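Local coordinates for protein aldehyde dehydrogenase (Trypanosoma brucei, PDB 5MYP) that probably oxidises aldehydes to carboxylic acids with NAD+ as cofactor, as expected for a glycosomal member of the aldehyde dehydrogenase family, at residues Arg283-Lys296 with Val336-Pro349. Residues are numbered along the deposited sequence; the frame is centred on the assembly and turned at random.
Sequences RKAMLGDKFLKVLK and VGGEADEATLTIAP
Arg283 reaches from the last turn of helix 272-287 to Glu339 and Pro349. From CB, CG stands anti to the backbone N (chi1 -167°), which carries CG and CD across the Pro349 ring, CD 3.8 Å from Pro349 CB. A bend at chi3 then turns the guanidinium end-on to the Glu339 carboxylate, with Val336 CG1 over one face, near NE. The two planes lie nearly coplanar: NH1 meets Glu339 OE2 at 2.9 Å, on the syn lone pair of OE2, and NH2 meets Glu339 OE1 at 2.8 Å, both bonds almost straight. NH2 also donates to Pro349 O, at 2.9 Å and more bent, so three acceptors from two residues hold the group's rotation. Leu292 CD2 lies over the face opposite Gly337 N, each offset toward the rim. The acceptors flank a beta hairpin, strand 340-341 against the start of strand 346-353, whose type I turn ends in a G1 bulge; the helices pack on this part of the mixed sheet that includes strands 264-268 and 370-376, away from the predicted active-site residues. Leu295 crosses Glu339 at about a right angle, its CD2 3.7 Å from Ala348 CB and its CD1 3.8 Å from Thr346 CG2. Leu287 CD1 points onto Pro349 CD, a tight 3.5 Å.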
ATOM      1  N   ARG A 283      13.396 -23.808 -29.869  1.00 17.76           N
ATOM      2  CA  ARG A 283      13.322 -24.908 -28.899  1.00 18.07           C
ATOM      3  C   ARG A 283      14.398 -25.972 -29.137  1.00 18.93           C
ATOM      4  O   ARG A 283      15.062 -26.403 -28.188  1.00 18.63           O
ATOM      5  CB  ARG A 283      11.939 -25.564 -28.927  1.00 17.49           C
ATOM      6  CG  ARG A 283      11.659 -26.494 -27.758  1.00 17.33           C
ATOM      7  CD  ARG A 283      10.320 -27.195 -27.922  1.00 17.20           C
ATOM      8  NE  ARG A 283      10.404 -28.325 -28.858  1.00 16.80           N
ATOM      9  CZ  ARG A 283      10.015 -29.583 -28.621  1.00 16.66           C
ATOM     10  NH1 ARG A 283      10.174 -30.501 -29.572  1.00 16.63           N
ATOM     11  NH2 ARG A 283       9.459 -29.947 -27.466  1.00 16.45           N
ATOM     12  N   LYS A 284      14.550 -26.395 -30.394  1.00 20.10           N
ATOM     13  CA  LYS A 284      15.585 -27.369 -30.784  1.00 21.55           C
ATOM     14  C   LYS A 284      16.981 -26.858 -30.455  1.00 21.16           C
ATOM     15  O   LYS A 284      17.795 -27.594 -29.896  1.00 21.31           O
ATOM     16  CB  LYS A 284      15.519 -27.684 -32.286  1.00 22.93           C
ATOM     17  CG  LYS A 284      14.306 -28.492 -32.714  1.00 24.26           C
ATOM     18  CD  LYS A 284      14.232 -28.641 -34.232  1.00 25.30           C
ATOM     19  CE  LYS A 284      12.798 -28.761 -34.727  1.00 26.06           C
ATOM     20  NZ  LYS A 284      12.052 -29.879 -34.086  1.00 26.97           N
ATOM     21  N   ALA A 285      17.243 -25.602 -30.811  1.00 20.90           N
ATOM     22  CA  ALA A 285      18.528 -24.955 -30.539  1.00 21.09           C
ATOM     23  C   ALA A 285      18.872 -24.921 -29.045  1.00 21.20           C
ATOM     24  O   ALA A 285      19.989 -25.272 -28.660  1.00 21.13           O
ATOM     25  CB  ALA A 285      18.536 -23.544 -31.108  1.00 20.97           C
ATOM     26  N   MET A 286      17.908 -24.535 -28.211  1.00 20.92           N
ATOM     27  CA  MET A 286      18.150 -24.367 -26.771  1.00 21.34           C
ATOM     28  C   MET A 286      18.238 -25.681 -25.985  1.00 21.63           C
ATOM     29  O   MET A 286      19.036 -25.785 -25.056  1.00 21.35           O
ATOM     30  CB  MET A 286      17.088 -23.452 -26.151  1.00 21.39           C
ATOM     31  CG  MET A 286      17.205 -22.019 -26.629  1.00 21.30           C
ATOM     32  SD  MET A 286      15.952 -20.920 -25.936  1.00 21.43           S
ATOM     33  CE  MET A 286      16.097 -19.525 -27.047  1.00 21.38           C
ATOM     34  N   LEU A 287      17.425 -26.672 -26.343  1.00 21.90           N
ATOM     35  CA  LEU A 287      17.407 -27.949 -25.619  1.00 22.53           C
ATOM     36  C   LEU A 287      18.377 -28.980 -26.185  1.00 22.84           C
ATOM     37  O   LEU A 287      18.837 -29.857 -25.448  1.00 22.43           O
ATOM     38  CB  LEU A 287      15.993 -28.531 -25.595  1.00 22.71           C
ATOM     39  CG  LEU A 287      14.947 -27.650 -24.911  1.00 23.04           C
ATOM     40  CD1 LEU A 287      13.572 -28.285 -24.997  1.00 23.37           C
ATOM     41  CD2 LEU A 287      15.313 -27.357 -23.459  1.00 23.09           C
ATOM     42  N   GLY A 288      18.676 -28.878 -27.480  1.00 23.28           N
ATOM     43  CA  GLY A 288      19.570 -29.819 -28.155  1.00 24.19           C
ATOM     44  C   GLY A 288      18.839 -31.040 -28.682  1.00 24.78           C
ATOM     45  O   GLY A 288      17.832 -31.466 -28.118  1.00 23.93           O
ATOM     46  N   ASP A 289      19.381 -31.613 -29.753  1.00 25.73           N
ATOM     47  CA  ASP A 289      18.767 -32.734 -30.468  1.00 26.16           C
ATOM     48  C   ASP A 289      18.716 -34.004 -29.614  1.00 24.56           C
ATOM     49  O   ASP A 289      17.678 -34.673 -29.557  1.00 23.63           O
ATOM     50  CB  ASP A 289      19.534 -32.994 -31.777  1.00 27.64           C
ATOM     51  CG  ASP A 289      18.849 -34.011 -32.688  1.00 29.73           C
ATOM     52  OD1 ASP A 289      17.613 -33.947 -32.874  1.00 31.87           O
ATOM     53  OD2 ASP A 289      19.562 -34.871 -33.246  1.00 31.91           O
ATOM     54  N   LYS A 290      19.827 -34.326 -28.947  1.00 23.73           N
ATOM     55  CA  LYS A 290      19.922 -35.566 -28.166  1.00 23.41           C
ATOM     56  C   LYS A 290      18.907 -35.623 -27.023  1.00 22.26           C
ATOM     57  O   LYS A 290      18.257 -36.652 -26.828  1.00 21.56           O
ATOM     58  CB  LYS A 290      21.337 -35.791 -27.621  1.00 24.08           C
ATOM     59  CG  LYS A 290      21.516 -37.165 -26.987  1.00 24.80           C
ATOM     60  CD  LYS A 290      22.972 -37.550 -26.780  1.00 25.47           C
ATOM     61  CE  LYS A 290      23.064 -38.902 -26.094  1.00 25.56           C
ATOM     62  NZ  LYS A 290      24.424 -39.498 -26.182  1.00 26.16           N
ATOM     63  N   PHE A 291      18.773 -34.525 -26.278  1.00 21.26           N
ATOM     64  CA  PHE A 291      17.792 -34.449 -25.186  1.00 20.70           C
ATOM     65  C   PHE A 291      16.378 -34.739 -25.699  1.00 20.05           C
ATOM     66  O   PHE A 291      15.680 -35.588 -25.146  1.00 19.28           O
ATOM     67  CB  PHE A 291      17.839 -33.081 -24.486  1.00 20.77           C
ATOM     68  CG  PHE A 291      16.755 -32.890 -23.459  1.00 20.68           C
ATOM     69  CD1 PHE A 291      16.876 -33.448 -22.190  1.00 20.86           C
ATOM     70  CD2 PHE A 291      15.602 -32.167 -23.764  1.00 20.93           C
ATOM     71  CE1 PHE A 291      15.873 -33.275 -21.241  1.00 20.76           C
ATOM     72  CE2 PHE A 291      14.598 -31.998 -22.823  1.00 20.66           C
ATOM     73  CZ  PHE A 291      14.737 -32.556 -21.561  1.00 20.65           C
ATOM     74  N   LEU A 292      15.978 -34.039 -26.760  1.00 19.78           N
ATOM     75  CA  LEU A 292      14.644 -34.207 -27.342  1.00 20.37           C
ATOM     76  C   LEU A 292      14.417 -35.613 -27.902  1.00 20.49           C
ATOM     77  O   LEU A 292      13.373 -36.209 -27.655  1.00 20.24           O
ATOM     78  CB  LEU A 292      14.374 -33.148 -28.421  1.00 20.52           C
ATOM     79  CG  LEU A 292      14.156 -31.718 -27.916  1.00 20.63           C
ATOM     80  CD1 LEU A 292      14.147 -30.731 -29.079  1.00 20.77           C
ATOM     81  CD2 LEU A 292      12.871 -31.618 -27.105  1.00 20.67           C
ATOM     82  N   LYS A 293      15.403 -36.143 -28.627  1.00 20.92           N
ATOM     83  CA  LYS A 293      15.319 -37.511 -29.164  1.00 21.45           C
ATOM     84  C   LYS A 293      15.116 -38.569 -28.076  1.00 20.95           C
ATOM     85  O   LYS A 293      14.296 -39.480 -28.242  1.00 20.16           O
ATOM     86  CB  LYS A 293      16.565 -37.860 -29.983  1.00 22.25           C
ATOM     87  CG  LYS A 293      16.584 -37.248 -31.372  1.00 23.32           C
ATOM     88  CD  LYS A 293      17.929 -37.493 -32.033  1.00 24.33           C
ATOM     89  CE  LYS A 293      17.852 -37.387 -33.545  1.00 24.93           C
ATOM     90  NZ  LYS A 293      19.211 -37.535 -34.137  1.00 25.38           N
ATOM     91  N   VAL A 294      15.856 -38.435 -26.972  1.00 20.90           N
ATOM     92  CA  VAL A 294      15.751 -39.368 -25.843  1.00 21.24           C
ATOM     93  C   VAL A 294      14.385 -39.246 -25.168  1.00 21.95           C
ATOM     94  O   VAL A 294      13.743 -40.255 -24.871  1.00 21.85           O
ATOM     95  CB  VAL A 294      16.899 -39.176 -24.810  1.00 21.12           C
ATOM     96  CG1 VAL A 294      16.683 -40.028 -23.562  1.00 21.05           C
ATOM     97  CG2 VAL A 294      18.244 -39.519 -25.443  1.00 21.00           C
ATOM     98  N   LEU A 295      13.950 -38.008 -24.943  1.00 22.85           N
ATOM     99  CA  LEU A 295      12.634 -37.742 -24.361  1.00 23.50           C
ATOM    100  C   LEU A 295      11.483 -38.232 -25.252  1.00 24.29           C
ATOM    101  O   LEU A 295      10.498 -38.773 -24.740  1.00 24.02           O
ATOM    102  CB  LEU A 295      12.477 -36.244 -24.063  1.00 23.30           C
ATOM    103  CG  LEU A 295      11.324 -35.792 -23.173  1.00 23.23           C
ATOM    104  CD1 LEU A 295      11.412 -36.442 -21.816  1.00 23.16           C
ATOM    105  CD2 LEU A 295      11.368 -34.284 -23.062  1.00 23.18           C
ATOM    106  N   LYS A 296      11.621 -38.043 -26.565  0.50 24.95           N
ATOM    107  CA  LYS A 296      10.651 -38.541 -27.541  0.50 25.74           C
ATOM    108  C   LYS A 296      10.601 -40.070 -27.627  0.50 26.07           C
ATOM    109  O   LYS A 296       9.562 -40.633 -27.983  0.50 26.47           O
ATOM    110  CB  LYS A 296      10.965 -37.988 -28.931  0.50 25.94           C
ATOM    111  CG  LYS A 296       9.871 -38.287 -29.942  0.50 26.27           C
ATOM    112  CD  LYS A 296       8.502 -37.907 -29.401  0.50 26.44           C
ATOM    113  CE  LYS A 296       7.386 -38.543 -30.212  0.50 26.47           C
ATOM    114  NZ  LYS A 296       7.485 -38.195 -31.655  0.50 26.50           N
ATOM    115  N   VAL A 336       3.782 -28.261 -31.724  1.00 18.24           N
ATOM    116  CA  VAL A 336       5.201 -28.522 -31.464  1.00 18.21           C
ATOM    117  C   VAL A 336       5.343 -29.188 -30.097  1.00 17.81           C
ATOM    118  O   VAL A 336       4.731 -28.750 -29.125  1.00 17.55           O
ATOM    119  CB  VAL A 336       6.037 -27.219 -31.482  1.00 18.41           C
ATOM    120  CG1 VAL A 336       7.513 -27.499 -31.192  1.00 18.72           C
ATOM    121  CG2 VAL A 336       5.892 -26.505 -32.820  1.00 18.62           C
ATOM    122  N   GLY A 337       6.130 -30.257 -30.041  1.00 17.66           N
ATOM    123  CA  GLY A 337       6.541 -30.863 -28.778  1.00 17.84           C
ATOM    124  C   GLY A 337       5.585 -31.898 -28.208  1.00 18.11           C
ATOM    125  O   GLY A 337       5.179 -32.823 -28.905  1.00 18.03           O
ATOM    126  N   GLY A 338       5.238 -31.743 -26.931  1.00 18.22           N
ATOM    127  CA  GLY A 338       4.372 -32.690 -26.226  1.00 18.49           C
ATOM    128  C   GLY A 338       5.095 -33.877 -25.609  1.00 18.95           C
ATOM    129  O   GLY A 338       4.449 -34.778 -25.075  1.00 19.30           O
ATOM    130  N   GLU A 339       6.428 -33.861 -25.633  1.00 19.09           N
ATOM    131  CA  GLU A 339       7.227 -34.969 -25.111  1.00 19.30           C
ATOM    132  C   GLU A 339       7.301 -34.846 -23.593  1.00 19.59           C
ATOM    133  O   GLU A 339       7.462 -33.734 -23.067  1.00 19.10           O
ATOM    134  CB  GLU A 339       8.647 -34.970 -25.690  1.00 19.22           C
ATOM    135  CG  GLU A 339       8.729 -34.860 -27.213  1.00 19.28           C
ATOM    136  CD  GLU A 339       8.871 -33.432 -27.717  1.00 19.17           C
ATOM    137  OE1 GLU A 339       8.494 -32.493 -26.981  1.00 18.51           O
ATOM    138  OE2 GLU A 339       9.361 -33.237 -28.849  1.00 19.18           O
ATOM    139  N   ALA A 340       7.173 -35.975 -22.897  1.00 19.88           N
ATOM    140  CA  ALA A 340       7.186 -35.979 -21.436  1.00 20.22           C
ATOM    141  C   ALA A 340       7.652 -37.301 -20.837  1.00 20.42           C
ATOM    142  O   ALA A 340       7.605 -38.342 -21.492  1.00 20.26           O
ATOM    143  CB  ALA A 340       5.805 -35.630 -20.905  1.00 20.37           C
ATOM    144  N   ASP A 341       8.126 -37.229 -19.594  1.00 20.63           N
ATOM    145  CA  ASP A 341       8.490 -38.402 -18.796  1.00 20.89           C
ATOM    146  C   ASP A 341       8.028 -38.167 -17.360  1.00 20.99           C
ATOM    147  O   ASP A 341       8.536 -37.268 -16.677  1.00 20.20           O
ATOM    148  CB  ASP A 341      10.001 -38.652 -18.825  1.00 21.07           C
ATOM    149  CG  ASP A 341      10.402 -39.877 -18.024  1.00 21.62           C
ATOM    150  OD1 ASP A 341      10.133 -41.009 -18.482  1.00 21.73           O
ATOM    151  OD2 ASP A 341      10.977 -39.707 -16.929  1.00 22.11           O
ATOM    152  N   GLU A 342       7.076 -38.983 -16.908  1.00 21.41           N
ATOM    153  CA  GLU A 342       6.448 -38.814 -15.597  1.00 22.09           C
ATOM    154  C   GLU A 342       7.391 -39.083 -14.429  1.00 21.74           C
ATOM    155  O   GLU A 342       7.392 -38.328 -13.457  1.00 21.41           O
ATOM    156  CB  GLU A 342       5.214 -39.719 -15.484  1.00 23.05           C
ATOM    157  CG  GLU A 342       4.414 -39.527 -14.199  1.00 24.03           C
ATOM    158  CD  GLU A 342       2.998 -40.072 -14.268  1.00 25.03           C
ATOM    159  OE1 GLU A 342       2.599 -40.623 -15.317  1.00 26.03           O
ATOM    160  OE2 GLU A 342       2.280 -39.937 -13.260  1.00 26.61           O
ATOM    161  N   ALA A 343       8.189 -40.145 -14.526  1.00 21.50           N
ATOM    162  CA  ALA A 343       9.100 -40.545 -13.442  1.00 21.40           C
ATOM    163  C   ALA A 343      10.086 -39.442 -13.047  1.00 21.21           C
ATOM    164  O   ALA A 343      10.353 -39.248 -11.863  1.00 21.32           O
ATOM    165  CB  ALA A 343       9.860 -41.809 -13.829  1.00 21.43           C
ATOM    166  N   THR A 344      10.609 -38.727 -14.046  1.00 20.61           N
ATOM    167  CA  THR A 344      11.541 -37.613 -13.833  1.00 20.04           C
ATOM    168  C   THR A 344      10.864 -36.229 -13.888  1.00 19.48           C
ATOM    169  O   THR A 344      11.556 -35.210 -13.864  1.00 19.27           O
ATOM    170  CB  THR A 344      12.678 -37.648 -14.876  1.00 20.12           C
ATOM    171  OG1 THR A 344      12.138 -37.421 -16.188  1.00 20.30           O
ATOM    172  CG2 THR A 344      13.424 -38.995 -14.833  1.00 20.13           C
ATOM    173  N   LEU A 345       9.530 -36.199 -13.964  1.00 19.11           N
ATOM    174  CA  LEU A 345       8.733 -34.961 -14.005  1.00 18.70           C
ATOM    175  C   LEU A 345       9.232 -33.977 -15.082  1.00 18.26           C
ATOM    176  O   LEU A 345       9.423 -32.784 -14.831  1.00 17.76           O
ATOM    177  CB  LEU A 345       8.694 -34.314 -12.615  1.00 18.85           C
ATOM    178  CG  LEU A 345       8.087 -35.154 -11.480  1.00 19.21           C
ATOM    179  CD1 LEU A 345       8.383 -34.527 -10.126  1.00 19.44           C
ATOM    180  CD2 LEU A 345       6.584 -35.324 -11.672  1.00 19.14           C
ATOM    181  N   THR A 346       9.443 -34.515 -16.279  1.00 17.55           N
ATOM    182  CA  THR A 346       9.984 -33.769 -17.406  1.00 17.07           C
ATOM    183  C   THR A 346       8.879 -33.553 -18.427  1.00 16.67           C
ATOM    184  O   THR A 346       8.264 -34.520 -18.870  1.00 16.83           O
ATOM    185  CB  THR A 346      11.142 -34.538 -18.069  1.00 17.09           C
ATOM    186  OG1 THR A 346      12.158 -34.813 -17.098  1.00 16.95           O
ATOM    187  CG2 THR A 346      11.749 -33.727 -19.188  1.00 17.05           C
ATOM    188  N   ILE A 347       8.610 -32.292 -18.764  1.00 16.20           N
ATOM    189  CA  ILE A 347       7.709 -31.938 -19.866  1.00 15.91           C
ATOM    190  C   ILE A 347       8.428 -30.918 -20.751  1.00 15.74           C
ATOM    191  O   ILE A 347       8.758 -29.826 -20.294  1.00 15.10           O
ATOM    192  CB  ILE A 347       6.374 -31.332 -19.374  1.00 15.98           C
ATOM    193  CG1 ILE A 347       5.645 -32.297 -18.429  1.00 16.12           C
ATOM    194  CG2 ILE A 347       5.475 -30.969 -20.563  1.00 16.01           C
ATOM    195  CD1 ILE A 347       4.406 -31.712 -17.780  1.00 16.26           C
ATOM    196  N   ALA A 348       8.676 -31.278 -22.010  1.00 15.43           N
ATOM    197  CA  ALA A 348       9.333 -30.366 -22.945  1.00 15.45           C
ATOM    198  C   ALA A 348       8.387 -29.219 -23.322  1.00 15.47           C
ATOM    199  O   ALA A 348       7.165 -29.388 -23.260  1.00 15.22           O
ATOM    200  CB  ALA A 348       9.778 -31.107 -24.198  1.00 15.61           C
ATOM    201  N   PRO A 349       8.941 -28.051 -23.709  1.00 15.46           N
ATOM    202  CA  PRO A 349       8.084 -26.950 -24.148  1.00 15.73           C
ATOM    203  C   PRO A 349       7.163 -27.384 -25.283  1.00 15.85           C
ATOM    204  O   PRO A 349       7.617 -28.012 -26.244  1.00 15.60           O
ATOM    205  CB  PRO A 349       9.076 -25.876 -24.612  1.00 15.65           C
ATOM    206  CG  PRO A 349      10.343 -26.199 -23.914  1.00 15.61           C
ATOM    207  CD  PRO A 349      10.365 -27.689 -23.768  1.00 15.65           C
TER